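Local coordinates for putative glucose-6-phosphate 1-epimerase (Salmonella typhimurium, PDB 2HTA), which probably interconverts the alpha and beta anomers of glucose 6-phosphate and related hexose 6-phosphates, acting as a sugar-phosphate mutarotase, at residues W75-T80 and D269-G274; E27-V32 and K121-D126. All coordinates share one frame; numbering follows the deposited sequence.

How the contacts relate
Contact 1 and contact 2 sit in separate parts of this mostly beta protein, their centres 29 Å apart and their nearest atoms about 16 Å apart, so neither touches the other. Contact 1 joins two loops beside the probable substrate pocket: the side chain of Asp269 lies about 3 Å from that of Arg89 and about 7 Å from that of Arg114, both substrate-binding by similarity. A sulfate ion also rests against it. Contact 2 is a surface contact away from the annotated sites, between the loop after strand 27-28, an edge strand of one antiparallel sheet, and edge strand 119-125 of another. Along the chain the segments alternate: 27-32, 75-80, 121-126, then 269-274.

Contact 1 (W75-T80 and D269-G274); sequences WLSNNT and DMPDDG. With SO4 (sulfate ion), chain C.
Ser77 meets the backbone of Asp269 where two loops of the mutarotase beta-sandwich come together, each bent by a type I turn: Ser77 to Thr80 in one, Pro271 to Gly274 in the other. Ser77 CB lies 3.2 Å from Asp269 O. With OG anti to the backbone N (chi1 174°), the hydroxyl continues toward that same carbonyl and donates to it; the 2.4 Å between Ser77 OG and Asp269 O is implausibly short, so the exact length is doubtful. Ser77 OG also touches Pro271 CD at 3.3 Å. From its own loop it receives the backbone N of Asn79 (3.0 Å, N to OG), closing an ST turn that keeps the hydroxyl at the junction of the two loops.

Trp75 extends the contact with the six-membered end of its indole. CH2 reaches Met270 CE at 4.0 Å, the two side chains crossing at about a right angle, and Pro271 CD comes to the ring edge, near its plane. CZ2 packs against Gly274 CA, and Ser77 N lies above one face. NE1 makes a weak hydrogen bond to Thr277 OG1.

The carboxylate of Asp269 turns to Arg89 in a salt bridge, and Thr80 OG1 bonds to Arg89 N. Together they probably help position this arginine, which binds substrate by similarity. At the outer side a sulfate, probably from the crystallisation liquor, takes a nearly straight hydrogen bond from Asp272 N to O3, 2.8 Å long and 165° at the hydrogen.

Contact 2 (E27-V32 and K121-D126); sequences EQLTPV and KAHNED
Glu125 reaches from its edge strand to the loop after strand 27-28, where Thr30 meets its carboxylate. Glu125 CG lies between the backbone N and the carbonyl carbon (chi1 57°), and beyond it the chain is extended, which carries the carboxylate across the gap. Thr30 OG1 donates to Glu125 OE1 at 2.6 Å, on the syn side and 16° out of the carboxylate plane. The same hydroxyl accepts from Val32 N, 3.2 Å away, in an ST turn, so it is gripped from both segments. Val32 CG2 packs against the acid, 3.4 Å from each of Glu125 OE1 and OE2.

His123, two residues earlier on the strand, points to the same side. Its CE1 meets the methyl CG2 of Thr30 at 3.5 Å, approached obliquely, while Leu29 CD2 sits 4.2 Å from His123 NE2. Within the loop, Gln28 NE2 bonds to Thr30 O, in the plane of that carbonyl.

Leu29 and Thr30 form a classic bulge opposite Leu33. Strand 27-28 borders the five-stranded antiparallel sheet and 119-125 the nine-stranded one; His123 and Glu125 reach Leu33 of strand 33-38 in the former, while Val32, like Glu125, touches Val130 of strand 130-137 in the latter.

Contact 1 (W75-T80 and D269-G274)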
loop_
_atom_site.group_PDB
_atom_site.type_symbol
_atom_site.label_atom_id
_atom_site.label_comp_id
_atom_site.label_asym_id
_atom_site.label_seq_id
_atom_site.Cartn_x
_atom_site.Cartn_y
_atom_site.Cartn_z
ATOM N N TRP A 75 7.310 -5.188 -0.835
ATOM C CA TRP A 75 8.655 -4.611 -0.943
ATOM C C TRP A 75 8.669 -3.390 -0.029
ATOM O O TRP A 75 7.685 -2.622 0.029
ATOM C CB TRP A 75 8.873 -4.192 -2.377
ATOM C CG TRP A 75 10.221 -3.588 -2.680
ATOM C CD1 TRP A 75 11.375 -4.261 -3.111
ATOM C CD2 TRP A 75 10.570 -2.207 -2.615
ATOM N NE1 TRP A 75 12.384 -3.364 -3.305
ATOM C CE2 TRP A 75 11.942 -2.099 -3.006
ATOM C CE3 TRP A 75 9.863 -1.037 -2.284
ATOM C CZ2 TRP A 75 12.595 -0.893 -3.058
ATOM C CZ3 TRP A 75 10.523 0.173 -2.333
ATOM C CH2 TRP A 75 11.871 0.244 -2.729
ATOM N N LEU A 76 9.787 -3.193 0.664
ATOM C CA LEU A 76 10.011 -2.048 1.518
ATOM C C LEU A 76 11.398 -1.496 1.165
ATOM O O LEU A 76 12.314 -2.261 0.923
ATOM C CB LEU A 76 9.996 -2.460 2.972
ATOM C CG LEU A 76 10.093 -1.357 4.044
ATOM C CD1 LEU A 76 8.892 -0.449 4.087
ATOM C CD2 LEU A 76 10.317 -2.017 5.385
ATOM N N SER A 77 11.524 -0.178 1.072
ATOM C CA SER A 77 12.805 0.452 0.673
ATOM C C SER A 77 13.837 0.378 1.798
ATOM O O SER A 77 13.584 0.819 2.937
ATOM C CB SER A 77 12.570 1.915 0.286
ATOM O OG SER A 77 13.824 2.571 0.023
ATOM N N ASN A 78 14.996 -0.187 1.476
ATOM C CA ASN A 78 16.142 -0.201 2.389
ATOM C C ASN A 78 16.721 1.231 2.628
ATOM O O ASN A 78 17.577 1.463 3.530
ATOM C CB ASN A 78 17.226 -1.185 1.862
ATOM C CG ASN A 78 18.362 -1.451 2.911
ATOM O OD1 ASN A 78 19.574 -1.358 2.587
ATOM N ND2 ASN A 78 17.980 -1.752 4.162
ATOM N N ASN A 79 16.225 2.196 1.860
ATOM C CA ASN A 79 16.616 3.597 2.029
ATOM C C ASN A 79 15.538 4.520 2.511
ATOM O O ASN A 79 15.740 5.759 2.509
ATOM C CB ASN A 79 17.138 4.176 0.698
ATOM C CG ASN A 79 18.503 3.587 0.291
ATOM O OD1 ASN A 79 18.872 2.477 0.724
ATOM N ND2 ASN A 79 19.234 4.301 -0.563
ATOM N N THR A 80 14.387 3.995 2.944
ATOM C CA THR A 80 13.351 4.896 3.438
ATOM C C THR A 80 13.679 5.486 4.798
ATOM O O THR A 80 14.159 4.772 5.676
ATOM C CB THR A 80 11.918 4.243 3.432
ATOM O OG1 THR A 80 10.952 5.260 3.695
ATOM C CG2 THR A 80 11.785 3.144 4.464
ATOM N N ASP A 269 14.567 8.347 -1.101
ATOM C CA ASP A 269 14.085 7.310 -0.173
ATOM C C ASP A 269 14.041 5.889 -0.787
ATOM O O ASP A 269 13.443 4.954 -0.235
ATOM C CB ASP A 269 12.725 7.749 0.426
ATOM C CG ASP A 269 11.652 7.958 -0.614
ATOM O OD1 ASP A 269 10.551 8.387 -0.208
ATOM O OD2 ASP A 269 11.895 7.669 -1.823
ATOM N N MET A 270 14.699 5.754 -1.929
ATOM C CA MET A 270 14.803 4.508 -2.712
ATOM C C MET A 270 16.270 4.157 -2.958
ATOM O O MET A 270 17.066 5.035 -3.217
ATOM C CB MET A 270 14.110 4.713 -4.081
ATOM C CG MET A 270 13.924 3.449 -4.895
ATOM S SD MET A 270 12.546 3.508 -6.070
ATOM C CE MET A 270 11.370 3.709 -4.743
ATOM N N PRO A 271 16.624 2.865 -2.916
ATOM C CA PRO A 271 17.880 2.407 -3.426
ATOM C C PRO A 271 17.955 2.699 -4.928
ATOM O O PRO A 271 16.932 2.647 -5.643
ATOM C CB PRO A 271 17.791 0.887 -3.204
ATOM C CG PRO A 271 16.837 0.741 -2.120
ATOM C CD PRO A 271 15.815 1.724 -2.448
ATOM N N ASP A 272 19.160 2.991 -5.421
ATOM C CA ASP A 272 19.331 3.281 -6.856
ATOM C C ASP A 272 18.751 2.172 -7.750
ATOM O O ASP A 272 18.121 2.456 -8.802
ATOM C CB ASP A 272 20.829 3.447 -7.196
ATOM C CG ASP A 272 21.400 4.752 -6.743
ATOM O OD1 ASP A 272 20.645 5.724 -6.510
ATOM O OD2 ASP A 272 22.665 4.801 -6.660
ATOM N N ASP A 273 18.953 0.919 -7.332
ATOM C CA ASP A 273 18.427 -0.245 -8.054
ATOM C C ASP A 273 17.083 -0.773 -7.489
ATOM O O ASP A 273 16.655 -1.883 -7.836
ATOM C CB ASP A 273 19.436 -1.393 -8.050
ATOM C CG ASP A 273 20.572 -1.154 -9.024
ATOM O OD1 ASP A 273 20.378 -0.357 -9.996
ATOM O OD2 ASP A 273 21.660 -1.748 -8.833
ATOM N N GLY A 274 16.441 0.001 -6.619
ATOM C CA GLY A 274 15.161 -0.449 -6.004
ATOM C C GLY A 274 14.098 -0.885 -6.999
ATOM O O GLY A 274 13.355 -1.873 -6.773
HETATM S S SO4 C . 21.975 2.644 -2.751
HETATM O O1 SO4 C . 21.745 1.217 -3.035
HETATM O O2 SO4 C . 23.413 2.859 -2.995
HETATM O O3 SO4 C . 21.270 3.495 -3.663
HETATM O O4 SO4 C . 21.651 2.919 -1.360
#

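Contact 2 (E27-V32 and K121-D126)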
loop_
_atom_site.group_PDB
_atom_site.type_symbol
_atom_site.label_atom_id
_atom_site.label_comp_id
_atom_site.label_asym_id
_atom_site.label_seq_id
_atom_site.Cartn_x
_atom_site.Cartn_y
_atom_site.Cartn_z
ATOM N N GLU A 27 6.974 -3.044 24.060
ATOM C CA GLU A 27 5.841 -3.592 24.763
ATOM C C GLU A 27 5.310 -4.814 24.046
ATOM O O GLU A 27 5.151 -4.800 22.825
ATOM C CB GLU A 27 4.713 -2.589 25.010
ATOM C CG GLU A 27 4.590 -1.581 23.978
ATOM C CD GLU A 27 3.549 -0.578 24.309
ATOM O OE1 GLU A 27 3.938 0.500 24.778
ATOM O OE2 GLU A 27 2.356 -0.878 24.130
ATOM N N GLN A 28 5.066 -5.850 24.821
ATOM C CA GLN A 28 4.486 -7.061 24.314
ATOM C C GLN A 28 2.975 -6.859 24.424
ATOM O O GLN A 28 2.431 -6.836 25.532
ATOM C CB GLN A 28 4.891 -8.241 25.179
ATOM C CG GLN A 28 4.605 -9.626 24.511
ATOM C CD GLN A 28 5.521 -9.872 23.310
ATOM O OE1 GLN A 28 6.739 -9.642 23.383
ATOM N NE2 GLN A 28 4.953 -10.391 22.218
ATOM N N LEU A 29 2.279 -6.733 23.299
ATOM C CA LEU A 29 0.789 -6.543 23.362
ATOM C C LEU A 29 0.084 -7.873 23.615
ATOM O O LEU A 29 -0.849 -7.949 24.435
ATOM C CB LEU A 29 0.253 -5.901 22.061
ATOM C CG LEU A 29 0.543 -4.386 21.869
ATOM C CD1 LEU A 29 1.900 -4.106 21.308
ATOM C CD2 LEU A 29 -0.513 -3.784 20.871
ATOM N N THR A 30 0.507 -8.889 22.869
ATOM C CA THR A 30 -0.009 -10.259 22.936
ATOM C C THR A 30 1.138 -11.189 22.624
ATOM O O THR A 30 2.237 -10.733 22.297
ATOM C CB THR A 30 -1.161 -10.504 21.877
ATOM O OG1 THR A 30 -0.588 -10.593 20.578
ATOM C CG2 THR A 30 -2.212 -9.444 21.928
ATOM N N PRO A 31 0.934 -12.522 22.705
ATOM C CA PRO A 31 2.085 -13.358 22.385
ATOM C C PRO A 31 2.672 -13.120 20.981
ATOM O O PRO A 31 3.857 -13.390 20.762
ATOM C CB PRO A 31 1.507 -14.805 22.488
ATOM C CG PRO A 31 0.350 -14.643 23.456
ATOM C CD PRO A 31 -0.235 -13.317 23.121
ATOM N N VAL A 32 1.871 -12.615 20.021
ATOM C CA VAL A 32 2.418 -12.438 18.684
ATOM C C VAL A 32 2.635 -10.983 18.264
ATOM O O VAL A 32 3.276 -10.745 17.264
ATOM C CB VAL A 32 1.609 -13.174 17.612
ATOM C CG1 VAL A 32 1.467 -14.668 17.998
ATOM C CG2 VAL A 32 0.257 -12.521 17.508
ATOM N N LYS A 121 -6.580 0.614 17.487
ATOM C CA LYS A 121 -7.814 0.640 18.236
ATOM C C LYS A 121 -8.202 -0.760 18.691
ATOM O O LYS A 121 -8.760 -0.908 19.800
ATOM C CB LYS A 121 -8.934 1.198 17.338
ATOM C CG LYS A 121 -10.229 1.450 18.002
ATOM C CD LYS A 121 -11.302 1.882 16.956
ATOM C CE LYS A 121 -12.567 2.390 17.675
ATOM N NZ LYS A 121 -12.252 3.462 18.716
ATOM N N ALA A 122 -7.960 -1.767 17.867
ATOM C CA ALA A 122 -8.426 -3.140 18.204
ATOM C C ALA A 122 -7.591 -4.163 17.506
ATOM O O ALA A 122 -6.949 -3.857 16.512
ATOM C CB ALA A 122 -9.902 -3.332 17.837
ATOM N N HIS A 123 -7.651 -5.399 18.000
ATOM C CA HIS A 123 -7.001 -6.490 17.336
ATOM C C HIS A 123 -7.504 -7.777 17.941
ATOM O O HIS A 123 -8.022 -7.766 19.045
ATOM C CB HIS A 123 -5.448 -6.363 17.471
ATOM C CG HIS A 123 -4.984 -6.204 18.879
ATOM N ND1 HIS A 123 -4.643 -7.288 19.670
ATOM C CD2 HIS A 123 -4.802 -5.097 19.648
ATOM C CE1 HIS A 123 -4.307 -6.856 20.876
ATOM N NE2 HIS A 123 -4.375 -5.531 20.879
ATOM N N ASN A 124 -7.419 -8.842 17.162
ATOM C CA ASN A 124 -7.623 -10.201 17.678
ATOM C C ASN A 124 -6.754 -11.176 16.914
ATOM O O ASN A 124 -6.178 -10.855 15.880
ATOM C CB ASN A 124 -9.114 -10.582 17.650
ATOM C CG ASN A 124 -9.650 -10.642 16.293
ATOM O OD1 ASN A 124 -9.608 -11.696 15.649
ATOM N ND2 ASN A 124 -10.230 -9.518 15.824
ATOM N N GLU A 125 -6.607 -12.377 17.438
ATOM C CA GLU A 125 -5.719 -13.310 16.782
ATOM C C GLU A 125 -6.199 -14.730 17.098
ATOM O O GLU A 125 -6.980 -14.925 18.043
ATOM C CB GLU A 125 -4.298 -13.082 17.290
ATOM C CG GLU A 125 -4.123 -13.196 18.790
ATOM C CD GLU A 125 -2.801 -12.595 19.262
ATOM O OE1 GLU A 125 -2.532 -11.369 19.006
ATOM O OE2 GLU A 125 -2.035 -13.359 19.886
ATOM N N ASP A 126 -5.800 -15.666 16.262
ATOM C CA ASP A 126 -6.122 -17.059 16.472
ATOM C C ASP A 126 -4.975 -17.840 15.853
ATOM O O ASP A 126 -3.954 -17.252 15.528
ATOM C CB ASP A 126 -7.530 -17.397 15.904
ATOM C CG ASP A 126 -7.647 -17.208 14.381
ATOM O OD1 ASP A 126 -6.650 -17.088 13.626
ATOM O OD2 ASP A 126 -8.788 -17.213 13.885
#